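Hypothetical protein VPA1032 (Vibrio parahaemolyticus, PDB 1ZBP) is of unknown function but belongs to the ImpE family and combines a helical region with a largely antiparallel beta-sheet region. Local coordinates at residues A[49-52]-A[53-56]; A[68-71]-A[72-76]; A[183-186]-A[187-191]; A[105-108]-A[109-113]. One frame throughout, in Å; residues are numbered along the deposited sequence.

Interaction 1 (A[49-52]-A[53-56])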
loop_
_atom_site.group_PDB
_atom_site.type_symbol
_atom_site.label_atom_id
_atom_site.label_comp_id
_atom_site.label_asym_id
_atom_site.label_seq_id
_atom_site.Cartn_x
_atom_site.Cartn_y
_atom_site.Cartn_z
ATOM N N ARG A 49 4.098 4.627 -17.314
ATOM C CA ARG A 49 3.295 5.616 -18.031
ATOM C C ARG A 49 3.011 6.833 -17.141
ATOM O O ARG A 49 3.208 7.978 -17.557
ATOM C CB ARG A 49 1.974 4.966 -18.481
ATOM C CG ARG A 49 1.035 5.834 -19.326
ATOM C CD ARG A 49 1.646 6.179 -20.679
ATOM N NE ARG A 49 0.666 6.769 -21.593
ATOM C CZ ARG A 49 0.968 7.286 -22.782
ATOM N NH1 ARG A 49 2.228 7.288 -23.204
ATOM N NH2 ARG A 49 0.012 7.795 -23.552
ATOM N N ALA A 50 2.545 6.581 -15.919
ATOM C CA ALA A 50 2.239 7.651 -14.970
ATOM C C ALA A 50 3.434 8.584 -14.811
ATOM O O ALA A 50 3.285 9.800 -14.723
ATOM C CB ALA A 50 1.855 7.060 -13.609
ATOM N N ASP A 51 4.623 8.002 -14.775
ATOM C CA ASP A 51 5.834 8.783 -14.621
ATOM C C ASP A 51 6.040 9.615 -15.887
ATOM O O ASP A 51 6.363 10.798 -15.811
ATOM C CB ASP A 51 7.013 7.846 -14.357
ATOM C CG ASP A 51 8.165 8.542 -13.686
ATOM O OD1 ASP A 51 7.926 9.335 -12.744
ATOM O OD2 ASP A 51 9.318 8.277 -14.089
ATOM N N GLU A 52 5.820 8.999 -17.047
ATOM C CA GLU A 52 5.956 9.688 -18.330
ATOM C C GLU A 52 5.069 10.933 -18.347
ATOM O O GLU A 52 5.500 12.006 -18.761
ATOM C CB GLU A 52 5.546 8.755 -19.475
ATOM C CG GLU A 52 5.917 9.246 -20.866
ATOM C CD GLU A 52 7.411 9.415 -21.037
ATOM O OE1 GLU A 52 8.151 8.440 -20.762
ATOM O OE2 GLU A 52 7.845 10.517 -21.449
ATOM N N GLN A 53 3.827 10.790 -17.895
ATOM C CA GLN A 53 2.901 11.918 -17.865
ATOM C C GLN A 53 3.312 12.967 -16.829
ATOM O O GLN A 53 3.075 14.159 -17.012
ATOM C CB GLN A 53 1.483 11.420 -17.574
ATOM C CG GLN A 53 0.916 10.513 -18.664
ATOM C CD GLN A 53 0.662 11.245 -19.975
ATOM O OE1 GLN A 53 -0.180 12.141 -20.050
ATOM N NE2 GLN A 53 1.399 10.869 -21.012
ATOM N N LEU A 54 3.924 12.520 -15.738
ATOM C CA LEU A 54 4.366 13.438 -14.696
ATOM C C LEU A 54 5.553 14.271 -15.187
ATOM O O LEU A 54 5.727 15.416 -14.782
ATOM C CB LEU A 54 4.745 12.658 -13.428
ATOM C CG LEU A 54 3.576 12.095 -12.612
ATOM C CD1 LEU A 54 4.034 10.989 -11.680
ATOM C CD2 LEU A 54 2.931 13.230 -11.854
HETATM N N MSE A 55 6.375 13.700 -16.062
HETATM C CA MSE A 55 7.513 14.443 -16.581
HETATM C C MSE A 55 7.009 15.509 -17.557
HETATM O O MSE A 55 7.538 16.621 -17.597
HETATM C CB MSE A 55 8.513 13.504 -17.273
HETATM C CG MSE A 55 9.221 12.523 -16.329
HETATM SE SE MSE A 55 10.793 11.623 -17.093
HETATM C CE MSE A 55 10.003 9.964 -17.725
ATOM N N GLN A 56 5.972 15.182 -18.325
ATOM C CA GLN A 56 5.415 16.127 -19.284
ATOM C C GLN A 56 4.686 17.293 -18.633
ATOM O O GLN A 56 4.874 18.443 -19.030
ATOM C CB GLN A 56 4.496 15.402 -20.255
ATOM C CG GLN A 56 5.266 14.459 -21.146
ATOM C CD GLN A 56 4.488 14.008 -22.357
ATOM O OE1 GLN A 56 3.466 13.324 -22.248
ATOM N NE2 GLN A 56 4.965 14.402 -23.532
#
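Arg-49 and Gln-53, one helical turn apart, meet through their flat ends: NE2 of Gln-53 lies over the centre of one face of the Arg-49 guanidinium, 4.0 Å from CZ. The two planes are 36° apart, so this is an inclined contact and not a flat stack. Both chains bend at their second torsion, Arg-49 from a CG anti to the backbone N (chi1 -176°), Gln-53 from a CG set beside its own N (chi1 -64°). Further round, the selenomethionine Met-55 turns its terminal methyl back toward two acids. CE sits 3.9 Å from OE1 of Glu-52 and 4.1 Å from OD2 of Asp-51, both loose contacts. Under these side chains run the i to i+4 backbone bonds, from Gln-53 N to Arg-49 O (2.9 Å) through Gln-56 N to Glu-52 O (3.2 Å). Asp-51 uses OD1 in a salt bridge to Arg-72, which also lies against Met-55 and Leu-54. Helix 47-60 is thus flanked by its chain neighbours: Gln-53 packs on Arg-34, Phe-37 and Ile-38 of helix 31-44, while Leu-54 reaches both Ile-38 and, on helix 65-84, Leu-71 and Val-75.

Interaction 2 (A[68-71]-A[72-76])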
loop_
_atom_site.group_PDB
_atom_site.type_symbol
_atom_site.label_atom_id
_atom_site.label_comp_id
_atom_site.label_asym_id
_atom_site.label_seq_id
_atom_site.Cartn_x
_atom_site.Cartn_y
_atom_site.Cartn_z
ATOM N N ALA A 68 3.565 17.587 -8.720
ATOM C CA ALA A 68 3.995 16.626 -9.735
ATOM C C ALA A 68 5.187 15.814 -9.234
ATOM O O ALA A 68 5.269 14.599 -9.444
ATOM C CB ALA A 68 4.356 17.365 -11.032
ATOM N N SER A 69 6.109 16.512 -8.577
ATOM C CA SER A 69 7.309 15.904 -8.013
ATOM C C SER A 69 6.922 14.893 -6.933
ATOM O O SER A 69 7.391 13.754 -6.927
ATOM C CB SER A 69 8.208 16.996 -7.418
ATOM O OG SER A 69 9.416 16.466 -6.906
ATOM N N GLN A 70 6.062 15.317 -6.017
ATOM C CA GLN A 70 5.592 14.445 -4.949
ATOM C C GLN A 70 5.030 13.139 -5.515
ATOM O O GLN A 70 5.328 12.062 -4.998
ATOM C CB GLN A 70 4.528 15.170 -4.124
ATOM C CG GLN A 70 3.786 14.301 -3.150
ATOM C CD GLN A 70 3.324 15.087 -1.941
ATOM O OE1 GLN A 70 2.817 16.208 -2.070
ATOM N NE2 GLN A 70 3.506 14.509 -0.752
ATOM N N LEU A 71 4.224 13.231 -6.572
ATOM C CA LEU A 71 3.652 12.038 -7.213
ATOM C C LEU A 71 4.762 11.171 -7.802
ATOM O O LEU A 71 4.652 9.941 -7.844
ATOM C CB LEU A 71 2.688 12.423 -8.346
ATOM C CG LEU A 71 1.180 12.568 -8.098
ATOM C CD1 LEU A 71 0.558 11.209 -7.800
ATOM C CD2 LEU A 71 0.934 13.531 -6.955
ATOM N N ARG A 72 5.824 11.810 -8.288
ATOM C CA ARG A 72 6.935 11.064 -8.862
ATOM C C ARG A 72 7.521 10.167 -7.780
ATOM O O ARG A 72 7.789 8.986 -8.010
ATOM C CB ARG A 72 7.991 12.025 -9.394
ATOM C CG ARG A 72 7.532 12.773 -10.619
ATOM C CD ARG A 72 8.188 12.207 -11.848
ATOM N NE ARG A 72 9.588 12.599 -11.902
ATOM C CZ ARG A 72 10.526 11.935 -12.563
ATOM N NH1 ARG A 72 11.769 12.386 -12.548
ATOM N NH2 ARG A 72 10.223 10.824 -13.226
ATOM N N HIS A 73 7.706 10.735 -6.593
ATOM C CA HIS A 73 8.232 9.996 -5.452
ATOM C C HIS A 73 7.306 8.835 -5.067
ATOM O O HIS A 73 7.773 7.736 -4.793
ATOM C CB HIS A 73 8.398 10.941 -4.264
ATOM C CG HIS A 73 9.424 12.015 -4.489
ATOM N ND1 HIS A 73 9.440 13.189 -3.766
ATOM C CD2 HIS A 73 10.474 12.077 -5.337
ATOM C CE1 HIS A 73 10.459 13.932 -4.164
ATOM N NE2 HIS A 73 11.101 13.280 -5.116
ATOM N N LEU A 74 6.001 9.078 -5.054
ATOM C CA LEU A 74 5.051 8.026 -4.716
ATOM C C LEU A 74 5.099 6.921 -5.752
ATOM O O LEU A 74 5.061 5.740 -5.400
ATOM C CB LEU A 74 3.631 8.590 -4.616
ATOM C CG LEU A 74 3.252 9.240 -3.276
ATOM C CD1 LEU A 74 2.721 8.188 -2.325
ATOM C CD2 LEU A 74 4.460 9.934 -2.671
ATOM N N VAL A 75 5.191 7.303 -7.027
ATOM C CA VAL A 75 5.252 6.323 -8.110
ATOM C C VAL A 75 6.523 5.492 -8.000
ATOM O O VAL A 75 6.515 4.296 -8.302
ATOM C CB VAL A 75 5.191 7.009 -9.488
ATOM C CG1 VAL A 75 5.661 6.064 -10.578
ATOM C CG2 VAL A 75 3.762 7.433 -9.770
ATOM N N LYS A 76 7.606 6.121 -7.546
ATOM C CA LYS A 76 8.877 5.433 -7.370
ATOM C C LYS A 76 8.736 4.408 -6.242
ATOM O O LYS A 76 9.055 3.233 -6.423
ATOM C CB LYS A 76 9.970 6.452 -7.048
ATOM C CG LYS A 76 11.355 5.877 -6.808
ATOM C CD LYS A 76 12.322 7.009 -6.475
ATOM C CE LYS A 76 13.697 6.517 -6.066
ATOM N NZ LYS A 76 14.481 7.638 -5.464
#
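The His-73 ring folds back on the Ser-69 backbone: the carbonyl O of Ser-69 lies over one face of the imidazole, 3.6 Å from CG of His-73 and displaced toward the rim. CG stands beside the backbone N of His-73 (chi1 -65°), which brings the ring back over the preceding turn. OG of Ser-69 comes to 3.9 Å from CE1 of the same ring, a touch with no bond assigned to it.

The backbone bonds are those of a regular alpha helix. His-73 N donates to Ser-69 O at 3.1 Å, with an N-H...O angle of 158°, so this one oxygen both accepts the amide and sits against the ring. Val-75 N to Leu-71 O is shorter, 2.8 Å. Arg-72 N donates to Ala-68 O and more weakly to Ser-69 O.

Van der Waals contacts make up the rest. Methyl carbons rest on carbonyl oxygens, CD2 of Leu-74 3.3 Å from Gln-70 O and CG2 of Val-75 3.3 Å from Leu-71 O, and the carbon-to-carbon contact of CD2 of Leu-74 with CG of Gln-70 is loose, 4.4 Å.

Arg-72 folds at its second and third torsions and carries its guanidinium off this turn to its salt-bridge partner Asp-51 on helix 47-60. Ala-68 adds a contact with Ile-58 of that same helix. Helices 47-60 and 65-84 are two consecutive helices that run antiparallel as a helical hairpin in the helical part of this alpha-beta protein.

Interaction 3 (A[183-186]-A[187-191])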
loop_
_atom_site.group_PDB
_atom_site.type_symbol
_atom_site.label_atom_id
_atom_site.label_comp_id
_atom_site.label_asym_id
_atom_site.label_seq_id
_atom_site.Cartn_x
_atom_site.Cartn_y
_atom_site.Cartn_z
ATOM N N SER A 183 -8.808 13.086 -2.558
ATOM C CA SER A 183 -8.507 13.042 -3.978
ATOM C C SER A 183 -8.710 11.613 -4.427
ATOM O O SER A 183 -8.717 10.709 -3.601
ATOM C CB SER A 183 -7.051 13.423 -4.207
ATOM O OG SER A 183 -6.215 12.311 -3.906
ATOM N N LEU A 184 -8.854 11.420 -5.735
ATOM C CA LEU A 184 -9.069 10.103 -6.327
ATOM C C LEU A 184 -7.981 9.096 -5.925
ATOM O O LEU A 184 -8.262 8.063 -5.305
ATOM C CB LEU A 184 -9.096 10.220 -7.859
ATOM C CG LEU A 184 -9.948 11.328 -8.506
ATOM C CD1 LEU A 184 -9.474 11.572 -9.927
ATOM C CD2 LEU A 184 -11.434 10.944 -8.495
ATOM N N LEU A 185 -6.739 9.394 -6.296
ATOM C CA LEU A 185 -5.615 8.510 -5.991
ATOM C C LEU A 185 -5.470 8.244 -4.490
ATOM O O LEU A 185 -5.201 7.113 -4.072
ATOM C CB LEU A 185 -4.325 9.111 -6.540
ATOM C CG LEU A 185 -3.016 8.356 -6.278
ATOM C CD1 LEU A 185 -3.169 6.874 -6.624
ATOM C CD2 LEU A 185 -1.915 8.989 -7.103
ATOM N N GLU A 186 -5.643 9.281 -3.678
ATOM C CA GLU A 186 -5.525 9.108 -2.240
ATOM C C GLU A 186 -6.474 8.045 -1.677
ATOM O O GLU A 186 -6.321 7.618 -0.534
ATOM C CB GLU A 186 -5.736 10.442 -1.515
ATOM C CG GLU A 186 -4.657 11.482 -1.774
ATOM C CD GLU A 186 -4.735 12.637 -0.793
ATOM O OE1 GLU A 186 -5.739 12.708 -0.064
ATOM O OE2 GLU A 186 -3.803 13.471 -0.741
ATOM N N SER A 187 -7.450 7.613 -2.471
ATOM C CA SER A 187 -8.376 6.585 -2.001
ATOM C C SER A 187 -7.631 5.261 -1.782
ATOM O O SER A 187 -7.967 4.517 -0.857
ATOM C CB SER A 187 -9.541 6.400 -2.989
ATOM O OG SER A 187 -9.079 6.063 -4.283
ATOM N N VAL A 188 -6.622 4.978 -2.616
ATOM C CA VAL A 188 -5.815 3.753 -2.471
ATOM C C VAL A 188 -4.392 4.010 -1.923
ATOM O O VAL A 188 -3.735 3.079 -1.462
ATOM C CB VAL A 188 -5.722 2.920 -3.805
ATOM C CG1 VAL A 188 -7.095 2.346 -4.156
ATOM C CG2 VAL A 188 -5.212 3.770 -4.938
ATOM N N TRP A 189 -3.914 5.257 -1.995
ATOM C CA TRP A 189 -2.598 5.651 -1.444
ATOM C C TRP A 189 -2.955 6.747 -0.448
ATOM O O TRP A 189 -2.914 7.942 -0.773
ATOM C CB TRP A 189 -1.657 6.216 -2.522
ATOM C CG TRP A 189 -1.149 5.173 -3.495
ATOM C CD1 TRP A 189 -1.347 3.832 -3.416
ATOM C CD2 TRP A 189 -0.357 5.389 -4.671
ATOM N NE1 TRP A 189 -0.734 3.191 -4.470
ATOM C CE2 TRP A 189 -0.124 4.126 -5.259
ATOM C CE3 TRP A 189 0.176 6.530 -5.287
ATOM C CZ2 TRP A 189 0.615 3.963 -6.434
ATOM C CZ3 TRP A 189 0.915 6.371 -6.457
ATOM C CH2 TRP A 189 1.125 5.095 -7.018
ATOM N N ARG A 190 -3.305 6.327 0.767
ATOM C CA ARG A 190 -3.767 7.237 1.811
ATOM C C ARG A 190 -2.708 7.908 2.667
ATOM O O ARG A 190 -1.757 7.274 3.128
ATOM C CB ARG A 190 -4.755 6.493 2.719
ATOM C CG ARG A 190 -5.770 7.382 3.459
ATOM C CD ARG A 190 -6.831 7.974 2.525
ATOM N NE ARG A 190 -7.663 6.938 1.921
ATOM C CZ ARG A 190 -8.545 6.203 2.593
ATOM N NH1 ARG A 190 -9.263 5.279 1.960
ATOM N NH2 ARG A 190 -8.723 6.414 3.892
ATOM N N PRO A 191 -2.864 9.223 2.889
ATOM C CA PRO A 191 -1.907 9.964 3.706
ATOM C C PRO A 191 -2.055 9.478 5.138
ATOM O O PRO A 191 -3.173 9.258 5.615
ATOM C CB PRO A 191 -2.357 11.415 3.538
ATOM C CG PRO A 191 -2.977 11.416 2.149
ATOM C CD PRO A 191 -3.784 10.143 2.200
#
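The backbone of 184-186 makes a short helical turn before strand 189-196 begins, and Leu-185 O closes it by accepting both Trp-189 N (3.1 Å, in the carbonyl plane) and Val-188 N (2.9 Å, from above that plane). Leu-185 then meets the indole face: CD1 stands over it, 4.0 Å from the centroid of the six-membered ring, 27° off the normal, a CH-pi contact. CG anti to the backbone N (chi1 178°) swings the branch toward the indole, with CD2 beyond the rim, 3.7 Å from CE3 of Trp-189. Phe-159 meets the indole edge-to-face, while Leu-74 and Ala-78 of helix 65-84 also touch it. The turn thus leads from the loop after strand 173-178 into its antiparallel neighbour 189-196, within the ImpE family region, and places Leu-185 and Trp-189 against the helices. Glu-186 O takes NE of Arg-190 at 2.9 Å, lying in the guanidinium plane. Arg-190 NH1 also binds Ser-187 O (3.2 Å) and NH2 binds Lys-179 O, so three backbone carbonyls fix the group's rotation. The Glu-186 side chain crosses Pro-191 at about a right angle, CD 3.6 Å from CG of the proline, and its OE1 is hydrogen-bonded to Thr-182.

Interaction 4 (A[105-108]-A[109-113])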
loop_
_atom_site.group_PDB
_atom_site.type_symbol
_atom_site.label_atom_id
_atom_site.label_comp_id
_atom_site.label_asym_id
_atom_site.label_seq_id
_atom_site.Cartn_x
_atom_site.Cartn_y
_atom_site.Cartn_z
ATOM N N VAL A 105 12.290 -11.533 1.901
ATOM C CA VAL A 105 12.669 -11.486 0.494
ATOM C C VAL A 105 12.639 -12.896 -0.123
ATOM O O VAL A 105 12.187 -13.065 -1.252
ATOM C CB VAL A 105 14.077 -10.859 0.309
ATOM C CG1 VAL A 105 14.104 -9.442 0.876
ATOM C CG2 VAL A 105 15.119 -11.708 0.989
ATOM N N SER A 106 13.096 -13.904 0.625
ATOM C CA SER A 106 13.097 -15.288 0.138
ATOM C C SER A 106 11.667 -15.791 -0.060
ATOM O O SER A 106 11.424 -16.676 -0.895
ATOM C CB SER A 106 13.836 -16.223 1.112
ATOM O OG SER A 106 15.250 -16.038 1.074
ATOM N N PHE A 107 10.729 -15.229 0.712
ATOM C CA PHE A 107 9.310 -15.589 0.618
ATOM C C PHE A 107 8.825 -15.236 -0.788
ATOM O O PHE A 107 8.196 -16.060 -1.459
ATOM C CB PHE A 107 8.485 -14.828 1.673
ATOM C CG PHE A 107 6.993 -15.088 1.608
ATOM C CD1 PHE A 107 6.208 -14.523 0.602
ATOM C CD2 PHE A 107 6.372 -15.902 2.553
ATOM C CE1 PHE A 107 4.826 -14.763 0.535
ATOM C CE2 PHE A 107 4.996 -16.147 2.492
ATOM C CZ PHE A 107 4.221 -15.577 1.481
ATOM N N ASN A 108 9.132 -14.024 -1.248
ATOM C CA ASN A 108 8.722 -13.610 -2.591
ATOM C C ASN A 108 9.524 -14.335 -3.664
ATOM O O ASN A 108 8.984 -14.692 -4.711
ATOM C CB ASN A 108 8.869 -12.099 -2.761
ATOM C CG ASN A 108 7.814 -11.327 -1.996
ATOM O OD1 ASN A 108 6.614 -11.488 -2.234
ATOM N ND2 ASN A 108 8.255 -10.480 -1.076
ATOM N N LEU A 109 10.811 -14.551 -3.403
ATOM C CA LEU A 109 11.669 -15.252 -4.356
ATOM C C LEU A 109 11.130 -16.657 -4.609
ATOM O O LEU A 109 11.270 -17.187 -5.706
ATOM C CB LEU A 109 13.109 -15.325 -3.833
ATOM C CG LEU A 109 13.945 -14.078 -4.118
ATOM C CD1 LEU A 109 15.284 -14.138 -3.396
ATOM C CD2 LEU A 109 14.146 -13.972 -5.626
ATOM N N SER A 110 10.513 -17.250 -3.587
ATOM C CA SER A 110 9.930 -18.580 -3.709
ATOM C C SER A 110 8.545 -18.503 -4.347
ATOM O O SER A 110 8.126 -19.432 -5.036
ATOM C CB SER A 110 9.809 -19.255 -2.340
ATOM O OG SER A 110 11.069 -19.607 -1.807
HETATM N N MSE A 111 7.822 -17.413 -4.103
HETATM C CA MSE A 111 6.492 -17.254 -4.688
HETATM C C MSE A 111 6.617 -17.254 -6.203
HETATM O O MSE A 111 5.782 -17.821 -6.907
HETATM C CB MSE A 111 5.842 -15.946 -4.228
HETATM C CG MSE A 111 4.999 -16.067 -2.960
HETATM SE SE MSE A 111 3.407 -17.156 -3.223
HETATM C CE MSE A 111 2.574 -16.111 -4.624
ATOM N N VAL A 112 7.671 -16.615 -6.701
ATOM C CA VAL A 112 7.904 -16.554 -8.134
ATOM C C VAL A 112 8.534 -17.852 -8.661
ATOM O O VAL A 112 8.208 -18.295 -9.762
ATOM C CB VAL A 112 8.806 -15.356 -8.500
ATOM C CG1 VAL A 112 10.137 -15.467 -7.792
ATOM C CG2 VAL A 112 9.005 -15.297 -10.005
ATOM N N SER A 113 9.419 -18.470 -7.879
ATOM C CA SER A 113 10.062 -19.720 -8.298
ATOM C C SER A 113 9.085 -20.879 -8.141
ATOM O O SER A 113 9.414 -22.027 -8.431
ATOM C CB SER A 113 11.298 -20.010 -7.449
ATOM O OG SER A 113 10.925 -20.431 -6.153
#
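Ser-106 O is gripped twice by Ser-110, once by the backbone N at 2.9 Å and once by the hydroxyl OG at 3.1 Å. The two donors arrive from opposite faces of the carbonyl plane. OG gets there because it stands beside its own backbone N (chi1 -70°), from where it bends back to the carbonyl one turn earlier. This is the usual way for a serine within a helix to satisfy its hydroxyl, and it lets a buried polar side chain sit against the next helix.

On another flank of the helix, Phe-107 and Met-111, a selenomethionine, lie side by side and point the same way. CG of Met-111 comes 3.7 Å from CE1 of the phenylalanine, meeting the ring obliquely. With CG anti to its backbone N (chi1 177°), the Phe-107 ring comes alongside Met-111.

These residues belong to helix 98-113, which packs with helix 116-129 as a helical hairpin across a short turn. A coiled coil is predicted to begin near the end of the first helix. Ser-106 meets Leu-122, Phe-107 Ala-123 and Ser-110 Val-119 on the second helix. Phe-107 also touches Arg-151 and Val-234 in loops, as Met-111 does Ile-229, and Val-105 and Asn-108 pack on Phe-84 of helix 65-84. Along the backbone, Leu-109 N reaches Val-105 O at 3.0 Å, and Val-112 N reaches Asn-108 O at 3.1 Å.

In the fold
Along the chain the order is interaction 1, interaction 2, interaction 4, then interaction 3. Interactions 1 and 2 lie on consecutive helices, 47-60 and 65-84, their centres about 10 Å apart, and touch directly. Interaction 2 also reaches interaction 3, about 13 Å away between centres: CD1 of Leu-71 is 3.4 Å from CD2 of Leu-185, so helix 65-84 connects the helical region to the turn leading into strand 189-196 of the eight-stranded sheet. Interaction 4, on helix 98-113, stands apart, about 28 Å from interaction 2 and 29 Å from interaction 3 between centres, and on the opposite side of the chain's centre from interaction 3.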